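Local structure of EDTA monooxygenase (EDTA-degrading bacterium BNC1, 5DQP) at residues V9-S14 with V382-L387; D34-I39 with T83-D88; A42-R47 with D390-F395; D51-A56 with P87-I92. The protein probably oxidises EDTA as a flavin-dependent monooxygenase of the bacterial luciferase-like family, using reduced FMN and molecular oxygen. One frame throughout, in Å; residues are numbered along the deposited sequence.

Contact 1. Residues V9-S14 with V382-L387; sequences VSWLNS and VINAPL
Strands 7-11 and 380-383, the first and last of the parallel barrel sheet, are joined here between Val9 and Val382 and between Ser10 and Ile383. Ile383 N donates to Val9 O at 2.7 Å, a nearly straight bond, and Trp11 N donates to Ile383 O at 2.9 Å. On the face that carries Val9 and Val382, their CG1 methyls lie side by side, 4.2 Å apart. Beyond the paired residues the chains diverge. A water bridges them, donating to Trp11 O and Ile383 O and accepting from Ala385 N at 2.9 Å. Next along the chains, Trp11 and Asn384 stack. The amide of Asn384 lies almost flat over the indole, the two planes 15° apart. Asn384 CB sits over the five-membered ring of Trp11, 3.7 Å from the centroid, in a CH-pi contact, and Asn384 OD1 is 3.2 Å from Trp11 CG. CG of Asn384 is anti to the backbone N (chi1 -163°), which lays the amide along the ring. In the modelled conformer, Trp11 NE1 is also hydrogen-bonded to Ser266 OG, and Phe54 meets the ring edge-to-face. The Trp11 side chain is about 7 Å from that of Thr94, a predicted FMN ligand, and probably lines the pocket region.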
loop_
_atom_site.group_PDB
_atom_site.type_symbol
_atom_site.label_atom_id
_atom_site.label_comp_id
_atom_site.label_asym_id
_atom_site.label_seq_id
_atom_site.Cartn_x
_atom_site.Cartn_y
_atom_site.Cartn_z
ATOM N N VAL A 9 12.314 -17.652 -1.218
ATOM C CA VAL A 9 11.293 -16.626 -1.392
ATOM C C VAL A 9 10.262 -17.143 -2.384
ATOM O O VAL A 9 10.624 -17.788 -3.373
ATOM C CB VAL A 9 11.918 -15.305 -1.894
ATOM C CG1 VAL A 9 10.799 -14.263 -2.207
ATOM C CG2 VAL A 9 12.937 -14.777 -0.887
ATOM N N SER A 10 8.983 -16.855 -2.142
ATOM C CA SER A 10 7.904 -17.390 -2.973
ATOM C C SER A 10 7.153 -16.262 -3.670
ATOM O O SER A 10 6.585 -15.392 -3.002
ATOM C CB SER A 10 6.914 -18.217 -2.146
ATOM O OG SER A 10 6.389 -17.464 -1.041
ATOM N N TRP A 11 7.157 -16.276 -5.003
ATOM C CA TRP A 11 6.270 -15.386 -5.738
ATOM C C TRP A 11 4.849 -15.600 -5.253
ATOM O O TRP A 11 4.421 -16.730 -4.998
ATOM C CB TRP A 11 6.295 -15.649 -7.239
ATOM C CG TRP A 11 7.505 -15.304 -7.977
ATOM C CD1 TRP A 11 8.745 -15.858 -7.836
ATOM C CD2 TRP A 11 7.597 -14.379 -9.069
ATOM N NE1 TRP A 11 9.613 -15.312 -8.752
ATOM C CE2 TRP A 11 8.933 -14.402 -9.523
ATOM C CE3 TRP A 11 6.679 -13.527 -9.703
ATOM C CZ2 TRP A 11 9.381 -13.598 -10.579
ATOM C CZ3 TRP A 11 7.122 -12.734 -10.751
ATOM C CH2 TRP A 11 8.462 -12.772 -11.178
ATOM N N LEU A 12 4.099 -14.519 -5.175
ATOM C CA LEU A 12 2.722 -14.613 -4.708
ATOM C C LEU A 12 1.686 -13.974 -5.625
ATOM O O LEU A 12 0.498 -13.987 -5.285
ATOM C CB LEU A 12 2.597 -14.006 -3.297
ATOM C CG LEU A 12 1.882 -14.969 -2.332
ATOM C CD1 LEU A 12 2.643 -16.301 -2.155
ATOM C CD2 LEU A 12 1.630 -14.318 -0.983
ATOM N N ASN A 13 2.077 -13.471 -6.787
ATOM C CA ASN A 13 1.139 -12.731 -7.634
ATOM C C ASN A 13 -0.026 -13.579 -8.137
ATOM O O ASN A 13 0.157 -14.689 -8.655
ATOM C CB ASN A 13 1.871 -12.154 -8.841
ATOM C CG ASN A 13 2.846 -11.080 -8.456
ATOM O OD1 ASN A 13 3.905 -11.366 -7.954
ATOM N ND2 ASN A 13 2.489 -9.839 -8.700
ATOM N N SER A 14 -1.224 -13.017 -8.033
ATOM C CA SER A 14 -2.386 -13.428 -8.847
ATOM C C SER A 14 -2.624 -14.927 -8.684
ATOM O O SER A 14 -2.696 -15.417 -7.546
ATOM C CB SER A 14 -2.153 -12.954 -10.281
ATOM O OG SER A 14 -3.258 -13.308 -11.100
ATOM N N VAL A 382 14.172 -17.977 -5.514
ATOM C CA VAL A 382 12.808 -17.481 -5.652
ATOM C C VAL A 382 12.005 -18.559 -6.368
ATOM O O VAL A 382 12.299 -18.900 -7.520
ATOM C CB VAL A 382 12.750 -16.152 -6.430
ATOM C CG1 VAL A 382 11.410 -15.450 -6.174
ATOM C CG2 VAL A 382 13.968 -15.210 -6.119
ATOM N N ILE A 383 10.994 -19.075 -5.686
ATOM C CA ILE A 383 10.106 -20.122 -6.187
ATOM C C ILE A 383 8.890 -19.464 -6.830
ATOM O O ILE A 383 8.117 -18.769 -6.157
ATOM C CB ILE A 383 9.672 -21.046 -5.036
ATOM C CG1 ILE A 383 10.889 -21.601 -4.301
ATOM C CG2 ILE A 383 8.738 -22.161 -5.518
ATOM C CD1 ILE A 383 10.654 -21.666 -2.778
ATOM N N ASN A 384 8.717 -19.682 -8.123
ATOM C CA ASN A 384 7.661 -19.055 -8.913
ATOM C C ASN A 384 6.647 -20.154 -9.240
ATOM O O ASN A 384 6.741 -20.813 -10.273
ATOM C CB ASN A 384 8.276 -18.433 -10.162
ATOM C CG ASN A 384 7.376 -17.421 -10.848
ATOM O OD1 ASN A 384 6.288 -17.086 -10.361
ATOM N ND2 ASN A 384 7.845 -16.904 -11.997
ATOM N N ALA A 385 5.671 -20.339 -8.364
ATOM C CA ALA A 385 4.778 -21.495 -8.486
ATOM C C ALA A 385 3.912 -21.372 -9.733
ATOM O O ALA A 385 3.338 -20.301 -9.983
ATOM C CB ALA A 385 3.911 -21.644 -7.239
ATOM N N PRO A 386 3.794 -22.435 -10.542
ATOM C CA PRO A 386 2.959 -22.342 -11.752
ATOM C C PRO A 386 1.487 -22.142 -11.449
ATOM O O PRO A 386 0.778 -21.522 -12.250
ATOM C CB PRO A 386 3.207 -23.687 -12.462
ATOM C CG PRO A 386 3.676 -24.616 -11.396
ATOM C CD PRO A 386 4.443 -23.751 -10.408
ATOM N N LEU A 387 1.007 -22.662 -10.330
ATOM C CA LEU A 387 -0.373 -22.482 -9.892
ATOM C C LEU A 387 -0.359 -22.144 -8.409
ATOM O O LEU A 387 0.286 -22.851 -7.627
ATOM C CB LEU A 387 -1.209 -23.750 -10.128
ATOM C CG LEU A 387 -2.646 -23.696 -9.598
ATOM C CD1 LEU A 387 -3.420 -22.511 -10.201
ATOM C CD2 LEU A 387 -3.369 -25.029 -9.863
HETATM O O HOH W 1 5.366 -19.194 -5.757
#

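Contact 2. Residues D34-I39 with T83-D88; sequences DLENYI and TGRVPD
One salt bridge carries the polar part of this contact, between Glu36 and Arg85. Both terminal nitrogens of Arg85 turn to the same oxygen, Glu36 OE2. NH2 bonds to it at 2.8 Å on its syn lone pair, and NH1 adds a weak bond at 3.0 Å. The carboxylate and guanidinium planes are only 22° apart, and OE2 lies near the guanidinium edge. The Glu36 chain is bent at chi2 (-54°), which folds the carboxylate back to reach the arginine. The apolar part lies beside this pair. Ile39 lies across the Arg85 chain, with CD1 3.8 Å from Arg85 CG and CG1 over one face of the guanidinium. Ile39 CG2 also meets Val86 CG2 at 3.9 Å, the two running antiparallel alongside each other. These residues join the start of helix 35-47 to the last part of helix 75-85 and the loop after it, on the outside of the TIM-type barrel. As N-cap of helix 35-47, Asp34 accepts from Glu36 N at its OD1, 3.0 Å away and above the carboxylate plane. Arg85 NE makes a hydrogen bond to Gly84 O of the second subunit, repeated the other way round, and Leu35 packs on Leu115 of that subunit.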
loop_
_atom_site.group_PDB
_atom_site.type_symbol
_atom_site.label_atom_id
_atom_site.label_comp_id
_atom_site.label_asym_id
_atom_site.label_seq_id
_atom_site.Cartn_x
_atom_site.Cartn_y
_atom_site.Cartn_z
ATOM N N ASP A 34 -9.472 -11.552 -4.324
ATOM C CA ASP A 34 -9.918 -11.867 -2.976
ATOM C C ASP A 34 -8.704 -11.943 -2.056
ATOM O O ASP A 34 -7.783 -12.727 -2.301
ATOM C CB ASP A 34 -10.691 -13.186 -2.975
ATOM C CG ASP A 34 -11.121 -13.618 -1.567
ATOM O OD1 ASP A 34 -11.024 -12.813 -0.612
ATOM O OD2 ASP A 34 -11.577 -14.770 -1.414
ATOM N N LEU A 35 -8.709 -11.140 -0.994
ATOM C CA LEU A 35 -7.599 -11.154 -0.051
ATOM C C LEU A 35 -7.310 -12.570 0.452
ATOM O O LEU A 35 -6.143 -12.956 0.621
ATOM C CB LEU A 35 -7.899 -10.213 1.121
ATOM C CG LEU A 35 -6.883 -10.206 2.267
ATOM C CD1 LEU A 35 -5.463 -9.783 1.751
ATOM C CD2 LEU A 35 -7.409 -9.300 3.412
ATOM N N GLU A 36 -8.358 -13.361 0.694
ATOM C CA GLU A 36 -8.156 -14.705 1.228
ATOM C C GLU A 36 -7.356 -15.580 0.274
ATOM O O GLU A 36 -6.641 -16.485 0.721
ATOM C CB GLU A 36 -9.498 -15.354 1.555
ATOM C CG GLU A 36 -10.262 -14.642 2.683
ATOM C CD GLU A 36 -9.441 -14.483 3.968
ATOM O OE1 GLU A 36 -8.723 -15.447 4.342
ATOM O OE2 GLU A 36 -9.518 -13.397 4.596
ATOM N N ASN A 37 -7.446 -15.330 -1.033
ATOM C CA ASN A 37 -6.574 -16.028 -1.969
ATOM C C ASN A 37 -5.106 -15.819 -1.605
ATOM O O ASN A 37 -4.293 -16.735 -1.731
ATOM C CB ASN A 37 -6.849 -15.544 -3.395
ATOM C CG ASN A 37 -5.983 -16.237 -4.437
ATOM O OD1 ASN A 37 -6.177 -17.414 -4.728
ATOM N ND2 ASN A 37 -5.040 -15.489 -5.034
ATOM N N TYR A 38 -4.740 -14.613 -1.183
ATOM C CA TYR A 38 -3.344 -14.359 -0.842
ATOM C C TYR A 38 -3.026 -14.786 0.581
ATOM O O TYR A 38 -1.918 -15.260 0.844
ATOM C CB TYR A 38 -3.016 -12.879 -1.069
ATOM C CG TYR A 38 -3.326 -12.520 -2.502
ATOM C CD1 TYR A 38 -2.381 -12.740 -3.509
ATOM C CD2 TYR A 38 -4.572 -12.026 -2.857
ATOM C CE1 TYR A 38 -2.665 -12.469 -4.830
ATOM C CE2 TYR A 38 -4.877 -11.734 -4.180
ATOM C CZ TYR A 38 -3.916 -11.976 -5.168
ATOM O OH TYR A 38 -4.202 -11.707 -6.488
ATOM N N ILE A 39 -3.984 -14.656 1.501
ATOM C CA ILE A 39 -3.765 -15.166 2.851
ATOM C C ILE A 39 -3.453 -16.652 2.788
ATOM O O ILE A 39 -2.509 -17.134 3.426
ATOM C CB ILE A 39 -4.984 -14.896 3.757
ATOM C CG1 ILE A 39 -5.322 -13.404 3.822
ATOM C CG2 ILE A 39 -4.734 -15.448 5.173
ATOM C CD1 ILE A 39 -4.185 -12.537 4.283
ATOM N N THR A 83 0.292 -8.998 5.698
ATOM C CA THR A 83 1.061 -9.090 6.937
ATOM C C THR A 83 0.300 -8.546 8.135
ATOM O O THR A 83 0.630 -8.910 9.270
ATOM C CB THR A 83 2.424 -8.398 6.814
ATOM O OG1 THR A 83 2.252 -7.002 6.548
ATOM C CG2 THR A 83 3.255 -9.071 5.680
ATOM N N GLY A 84 -0.734 -7.729 7.917
ATOM C CA GLY A 84 -1.644 -7.430 9.008
ATOM C C GLY A 84 -2.269 -8.678 9.596
ATOM O O GLY A 84 -2.626 -8.698 10.773
ATOM N N ARG A 85 -2.379 -9.740 8.794
ATOM C CA ARG A 85 -3.094 -10.964 9.129
ATOM C C ARG A 85 -2.183 -12.162 9.367
ATOM O O ARG A 85 -2.452 -12.973 10.254
ATOM C CB ARG A 85 -4.085 -11.311 8.007
ATOM C CG ARG A 85 -4.630 -12.744 8.096
ATOM C CD ARG A 85 -6.001 -12.791 8.757
ATOM N NE ARG A 85 -6.912 -11.883 8.063
ATOM C CZ ARG A 85 -7.849 -12.254 7.197
ATOM N NH1 ARG A 85 -8.609 -11.331 6.623
ATOM N NH2 ARG A 85 -8.035 -13.540 6.913
ATOM N N VAL A 86 -1.114 -12.308 8.602
ATOM C CA VAL A 86 -0.218 -13.458 8.679
ATOM C C VAL A 86 1.073 -13.012 9.362
ATOM O O VAL A 86 1.770 -12.142 8.833
ATOM C CB VAL A 86 0.060 -14.027 7.282
ATOM C CG1 VAL A 86 0.884 -15.302 7.370
ATOM C CG2 VAL A 86 -1.276 -14.263 6.529
ATOM N N PRO A 87 1.433 -13.579 10.512
ATOM C CA PRO A 87 2.694 -13.217 11.173
ATOM C C PRO A 87 3.907 -13.889 10.530
ATOM O O PRO A 87 3.790 -14.719 9.631
ATOM C CB PRO A 87 2.489 -13.719 12.601
ATOM C CG PRO A 87 1.573 -14.897 12.444
ATOM C CD PRO A 87 0.646 -14.549 11.295
ATOM N N ASP A 88 5.092 -13.462 10.984
ATOM C CA ASP A 88 6.367 -14.127 10.717
ATOM C C ASP A 88 6.916 -13.894 9.312
ATOM O O ASP A 88 8.032 -13.412 9.147
ATOM C CB ASP A 88 6.237 -15.636 10.952
ATOM C CG ASP A 88 5.967 -15.981 12.411
ATOM O OD1 ASP A 88 6.561 -15.348 13.321
ATOM O OD2 ASP A 88 5.164 -16.902 12.643
#

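Contact 3. Residues A42-R47 with D390-F395; sequences AEIARR and DALEIF
Ile44 lays its side chain against the backbone and side chain of Glu393. Its CG2 methyl comes within 3.8 Å of Glu393 CA and reaches the carbonyl of Leu392, with O at 4.0 Å. The other branch ends in CD1, which lies 4.0 Å from Glu393 CB and 3.9 Å from Glu393 OE1. CG2 is anti to the backbone N and CG1 anti to the carbonyl carbon (chi1 -73°), and both branches end on the neighbouring helix. Ile44 CG2 also touches Leu392 CG, and Ala45 CB lies 4.4 Å from Leu392 CD2. The two segments belong to helices 35-47 and 390-405, neighbours on the outer layer of the TIM-type barrel. The axes of segments 42-47 and 390-395 are nearly parallel, 7° apart, and come within 9.5 Å. No hydrogen bond joins the segments, so the contact is mainly apolar. With an alanine in place of Ile44, both branches go, which is likely to open a gap against Glu393 and Leu392. Toward solvent, Arg47 NH2 meets Glu393 CG edge-on at 3.9 Å. The opposite charges do not touch: Arg47 NH2 and Glu393 OE2 are 4.7 Å apart, and NH2 instead forms a salt bridge with Asp397. Inward, Ala45 and Leu392 both rest on Ser10.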
loop_
_atom_site.group_PDB
_atom_site.type_symbol
_atom_site.label_atom_id
_atom_site.label_comp_id
_atom_site.label_asym_id
_atom_site.label_seq_id
_atom_site.Cartn_x
_atom_site.Cartn_y
_atom_site.Cartn_z
ATOM N N ALA A 42 0.033 -17.111 1.641
ATOM C CA ALA A 42 1.060 -16.647 2.568
ATOM C C ALA A 42 1.131 -17.552 3.793
ATOM O O ALA A 42 2.219 -17.771 4.332
ATOM C CB ALA A 42 0.812 -15.186 2.974
ATOM N N GLU A 43 -0.017 -18.082 4.238
ATOM C CA GLU A 43 -0.032 -19.029 5.358
ATOM C C GLU A 43 0.600 -20.370 4.972
ATOM O O GLU A 43 1.200 -21.041 5.821
ATOM C CB GLU A 43 -1.466 -19.237 5.860
ATOM C CG GLU A 43 -2.055 -18.109 6.752
ATOM C CD GLU A 43 -1.517 -18.064 8.217
ATOM O OE1 GLU A 43 -2.053 -17.248 9.012
ATOM O OE2 GLU A 43 -0.575 -18.819 8.584
ATOM N N ILE A 44 0.485 -20.787 3.707
ATOM C CA ILE A 44 1.227 -21.965 3.265
ATOM C C ILE A 44 2.733 -21.701 3.322
ATOM O O ILE A 44 3.502 -22.526 3.823
ATOM C CB ILE A 44 0.770 -22.394 1.860
ATOM C CG1 ILE A 44 -0.623 -23.038 1.934
ATOM C CG2 ILE A 44 1.799 -23.341 1.201
ATOM C CD1 ILE A 44 -1.299 -23.146 0.555
ATOM N N ALA A 45 3.180 -20.552 2.808
ATOM C CA ALA A 45 4.608 -20.245 2.869
ATOM C C ALA A 45 5.079 -20.121 4.317
ATOM O O ALA A 45 6.186 -20.555 4.660
ATOM C CB ALA A 45 4.904 -18.963 2.078
ATOM N N ARG A 46 4.246 -19.550 5.187
ATOM C CA ARG A 46 4.611 -19.435 6.603
ATOM C C ARG A 46 4.805 -20.807 7.242
ATOM O O ARG A 46 5.774 -21.027 7.983
ATOM C CB ARG A 46 3.535 -18.652 7.352
ATOM C CG ARG A 46 3.870 -18.324 8.808
ATOM C CD ARG A 46 2.589 -17.871 9.525
ATOM N NE ARG A 46 2.708 -18.016 10.961
ATOM C CZ ARG A 46 2.560 -19.165 11.610
ATOM N NH1 ARG A 46 2.289 -20.285 10.944
ATOM N NH2 ARG A 46 2.694 -19.191 12.931
ATOM N N ARG A 47 3.899 -21.743 6.949
ATOM C CA ARG A 47 4.038 -23.116 7.441
ATOM C C ARG A 47 5.341 -23.767 6.959
ATOM O O ARG A 47 5.960 -24.534 7.706
ATOM C CB ARG A 47 2.823 -23.950 7.022
ATOM C CG ARG A 47 2.971 -25.453 7.305
ATOM C CD ARG A 47 1.691 -26.227 6.985
ATOM N NE ARG A 47 1.652 -26.731 5.606
ATOM C CZ ARG A 47 0.770 -26.350 4.689
ATOM N NH1 ARG A 47 -0.169 -25.461 4.994
ATOM N NH2 ARG A 47 0.817 -26.868 3.468
ATOM N N ASP A 390 -1.970 -24.063 -5.153
ATOM C CA ASP A 390 -1.802 -25.517 -5.197
ATOM C C ASP A 390 -0.339 -25.923 -5.317
ATOM O O ASP A 390 0.119 -26.813 -4.593
ATOM C CB ASP A 390 -2.616 -26.131 -6.354
ATOM C CG ASP A 390 -4.147 -25.940 -6.190
ATOM O OD1 ASP A 390 -4.568 -24.891 -5.658
ATOM O OD2 ASP A 390 -4.938 -26.823 -6.609
ATOM N N ALA A 391 0.413 -25.302 -6.245
ATOM C CA ALA A 391 1.791 -25.751 -6.478
ATOM C C ALA A 391 2.731 -25.278 -5.386
ATOM O O ALA A 391 3.727 -25.948 -5.094
ATOM C CB ALA A 391 2.319 -25.290 -7.834
ATOM N N LEU A 392 2.436 -24.149 -4.746
ATOM C CA LEU A 392 3.254 -23.792 -3.601
ATOM C C LEU A 392 2.987 -24.746 -2.452
ATOM O O LEU A 392 3.898 -25.072 -1.690
ATOM C CB LEU A 392 3.003 -22.344 -3.190
ATOM C CG LEU A 392 3.854 -21.746 -2.078
ATOM C CD1 LEU A 392 5.320 -21.820 -2.495
ATOM C CD2 LEU A 392 3.395 -20.300 -1.878
ATOM N N GLU A 393 1.750 -25.209 -2.315
ATOM C CA GLU A 393 1.439 -26.192 -1.279
ATOM C C GLU A 393 2.255 -27.476 -1.480
ATOM O O GLU A 393 2.819 -28.031 -0.524
ATOM C CB GLU A 393 -0.076 -26.450 -1.292
ATOM C CG GLU A 393 -0.641 -27.309 -0.160
ATOM C CD GLU A 393 -2.183 -27.255 -0.083
ATOM O OE1 GLU A 393 -2.825 -26.450 -0.817
ATOM O OE2 GLU A 393 -2.756 -28.031 0.719
ATOM N N ILE A 394 2.364 -27.935 -2.727
ATOM C CA ILE A 394 3.215 -29.085 -3.045
ATOM C C ILE A 394 4.666 -28.799 -2.679
ATOM O O ILE A 394 5.351 -29.643 -2.090
ATOM C CB ILE A 394 3.085 -29.447 -4.538
ATOM C CG1 ILE A 394 1.647 -29.829 -4.876
ATOM C CG2 ILE A 394 4.034 -30.596 -4.919
ATOM C CD1 ILE A 394 1.149 -31.040 -4.124
ATOM N N PHE A 395 5.192 -27.643 -3.100
ATOM C CA PHE A 395 6.575 -27.325 -2.766
ATOM C C PHE A 395 6.785 -27.328 -1.247
ATOM O O PHE A 395 7.699 -27.984 -0.731
ATOM C CB PHE A 395 6.974 -25.977 -3.371
ATOM C CG PHE A 395 8.436 -25.691 -3.251
ATOM C CD1 PHE A 395 8.951 -25.150 -2.084
ATOM C CD2 PHE A 395 9.307 -26.019 -4.283
ATOM C CE1 PHE A 395 10.304 -24.909 -1.942
ATOM C CE2 PHE A 395 10.648 -25.776 -4.165
ATOM C CZ PHE A 395 11.155 -25.216 -2.981
#

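Contact 4. Residues D51-A56 with P87-I92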
loop_
_atom_site.group_PDB
_atom_site.type_symbol
_atom_site.label_atom_id
_atom_site.label_comp_id
_atom_site.label_asym_id
_atom_site.label_seq_id
_atom_site.Cartn_x
_atom_site.Cartn_y
_atom_site.Cartn_z
ATOM N N ASP A 51 11.188 -17.580 3.781
ATOM C CA ASP A 51 11.661 -16.347 4.397
ATOM C C ASP A 51 10.772 -15.159 4.044
ATOM O O ASP A 51 10.504 -14.315 4.905
ATOM C CB ASP A 51 13.109 -16.081 4.008
ATOM C CG ASP A 51 14.036 -17.134 4.559
ATOM O OD1 ASP A 51 14.184 -17.188 5.802
ATOM O OD2 ASP A 51 14.579 -17.925 3.760
ATOM N N ALA A 52 10.294 -15.073 2.802
ATOM C CA ALA A 52 9.423 -13.960 2.427
ATOM C C ALA A 52 8.607 -14.335 1.196
ATOM O O ALA A 52 9.033 -15.170 0.392
ATOM C CB ALA A 52 10.232 -12.683 2.143
ATOM N N PHE A 53 7.427 -13.717 1.057
ATOM C CA PHE A 53 6.767 -13.754 -0.233
ATOM C C PHE A 53 7.281 -12.585 -1.071
ATOM O O PHE A 53 7.926 -11.657 -0.576
ATOM C CB PHE A 53 5.227 -13.732 -0.103
ATOM C CG PHE A 53 4.666 -12.483 0.580
ATOM C CD1 PHE A 53 4.439 -11.327 -0.140
ATOM C CD2 PHE A 53 4.358 -12.491 1.936
ATOM C CE1 PHE A 53 3.949 -10.185 0.475
ATOM C CE2 PHE A 53 3.850 -11.368 2.564
ATOM C CZ PHE A 53 3.646 -10.206 1.836
ATOM N N PHE A 54 7.013 -12.653 -2.365
ATOM C CA PHE A 54 7.406 -11.603 -3.282
ATOM C C PHE A 54 6.243 -11.258 -4.201
ATOM O O PHE A 54 5.548 -12.146 -4.707
ATOM C CB PHE A 54 8.626 -12.050 -4.105
ATOM C CG PHE A 54 8.919 -11.174 -5.292
ATOM C CD1 PHE A 54 9.308 -9.860 -5.111
ATOM C CD2 PHE A 54 8.843 -11.676 -6.580
ATOM C CE1 PHE A 54 9.599 -9.053 -6.181
ATOM C CE2 PHE A 54 9.151 -10.866 -7.685
ATOM C CZ PHE A 54 9.524 -9.560 -7.480
ATOM N N LEU A 55 6.056 -9.967 -4.428
ATOM C CA LEU A 55 5.052 -9.451 -5.343
ATOM C C LEU A 55 5.751 -8.644 -6.424
ATOM O O LEU A 55 6.381 -7.624 -6.135
ATOM C CB LEU A 55 4.025 -8.592 -4.597
ATOM C CG LEU A 55 3.115 -9.359 -3.636
ATOM C CD1 LEU A 55 2.281 -8.378 -2.791
ATOM C CD2 LEU A 55 2.210 -10.308 -4.393
ATOM N N ALA A 56 5.674 -9.124 -7.657
ATOM C CA ALA A 56 6.068 -8.327 -8.808
ATOM C C ALA A 56 4.987 -7.282 -9.066
ATOM O O ALA A 56 3.860 -7.397 -8.580
ATOM C CB ALA A 56 6.258 -9.214 -10.036
ATOM N N PRO A 87 1.433 -13.579 10.512
ATOM C CA PRO A 87 2.694 -13.217 11.173
ATOM C C PRO A 87 3.907 -13.889 10.530
ATOM O O PRO A 87 3.790 -14.719 9.631
ATOM C CB PRO A 87 2.489 -13.719 12.601
ATOM C CG PRO A 87 1.573 -14.897 12.444
ATOM C CD PRO A 87 0.646 -14.549 11.295
ATOM N N ASP A 88 5.092 -13.462 10.984
ATOM C CA ASP A 88 6.367 -14.127 10.717
ATOM C C ASP A 88 6.916 -13.894 9.312
ATOM O O ASP A 88 8.032 -13.412 9.147
ATOM C CB ASP A 88 6.237 -15.636 10.952
ATOM C CG ASP A 88 5.967 -15.981 12.411
ATOM O OD1 ASP A 88 6.561 -15.348 13.321
ATOM O OD2 ASP A 88 5.164 -16.902 12.643
ATOM N N ILE A 89 6.169 -14.280 8.288
ATOM C CA ILE A 89 6.762 -14.320 6.966
ATOM C C ILE A 89 7.032 -12.911 6.473
ATOM O O ILE A 89 6.213 -11.999 6.649
ATOM C CB ILE A 89 5.849 -15.085 6.003
ATOM C CG1 ILE A 89 6.557 -15.216 4.655
ATOM C CG2 ILE A 89 4.496 -14.416 5.952
ATOM C CD1 ILE A 89 6.104 -16.375 3.897
ATOM N N GLY A 90 8.193 -12.720 5.864
ATOM C CA GLY A 90 8.503 -11.452 5.247
ATOM C C GLY A 90 7.766 -11.251 3.936
ATOM O O GLY A 90 7.074 -12.133 3.416
ATOM N N GLY A 91 7.933 -10.056 3.386
ATOM C CA GLY A 91 7.341 -9.736 2.109
ATOM C C GLY A 91 8.234 -8.777 1.359
ATOM O O GLY A 91 8.884 -7.927 1.966
ATOM N N ILE A 92 8.294 -8.927 0.042
ATOM C CA ILE A 92 9.097 -8.080 -0.822
ATOM C C ILE A 92 8.156 -7.538 -1.872
ATOM O O ILE A 92 7.517 -8.318 -2.587
ATOM C CB ILE A 92 10.250 -8.862 -1.476
ATOM C CG1 ILE A 92 11.201 -9.415 -0.386
ATOM C CG2 ILE A 92 10.955 -8.006 -2.539
ATOM C CD1 ILE A 92 12.102 -10.585 -0.872
#
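The Phe53 ring has Gly91 CA over one face, almost exactly above the centre, 3.7 Å from the centroid and 9° off the normal, in a CH-pi contact. Gly90 O and Ile89 CG1 approach the same ring obliquely. The Phe54 ring has Ala56 N over one face, offset toward the rim. Ile92 O comes to it obliquely, and Tyr231 meets it edge-to-face. Phe53 CG sits between its backbone N and carbonyl carbon (chi1 61°), which folds the ring over the neighbouring strand, where a side chain of Gly91 would start. The ring also touches Ile82 and Thr83 of helix 75-85. A serine in place of Phe53 would probably leave Gly91 without its aromatic cover and open a gap beneath that helix. On the other face of the sheet, Phe54 CD1 meets Ile92 CG2 at 3.6 Å, and Ala52 CB meets Ile92 CD1 at 4.1 Å. The backbones pair in parallel register, Ala52 with Gly90, Phe53 with Gly91 and Phe54 with Ile92. Gly90 N donates to Asp51 O at 3.0 Å, Phe53 N to Gly90 O at 2.9 Å, Ile92 N to Phe53 O at 2.8 Å and Leu55 N to Ile92 O at 2.9 Å. Strand 52-55, helix 75-85 and strand 90-96 form a beta-alpha-beta crossover unit of the TIM-type barrel, with the predicted FMN ligands Asp57 and Thr94 near the C-terminal ends of its strands.

How the contacts relate
Contacts 1 and 4 are strand pairings in one parallel sheet, their centres 11 Å apart. Strands 7-11 and 52-55 are neighbours in it, giving the order 380-383, 7-11, 52-55, 90-96. Contacts 2 and 3 lie outside this sheet and share helix 35-47, touching opposite ends of it, with centres 12 Å apart. Along the chain, strand 7-11 comes first, then helix 35-47, strand 52-55, helix 75-85 and strand 90-96. Strand 380-383 and helix 390-405 follow far later. Contacts 1 and 3 therefore bring the end of the barrel back to its start, in sheet and helix layers alike. The salt bridge from Arg46 to Asp88 ties helix 35-47 to the turn shared by contacts 2 and 4.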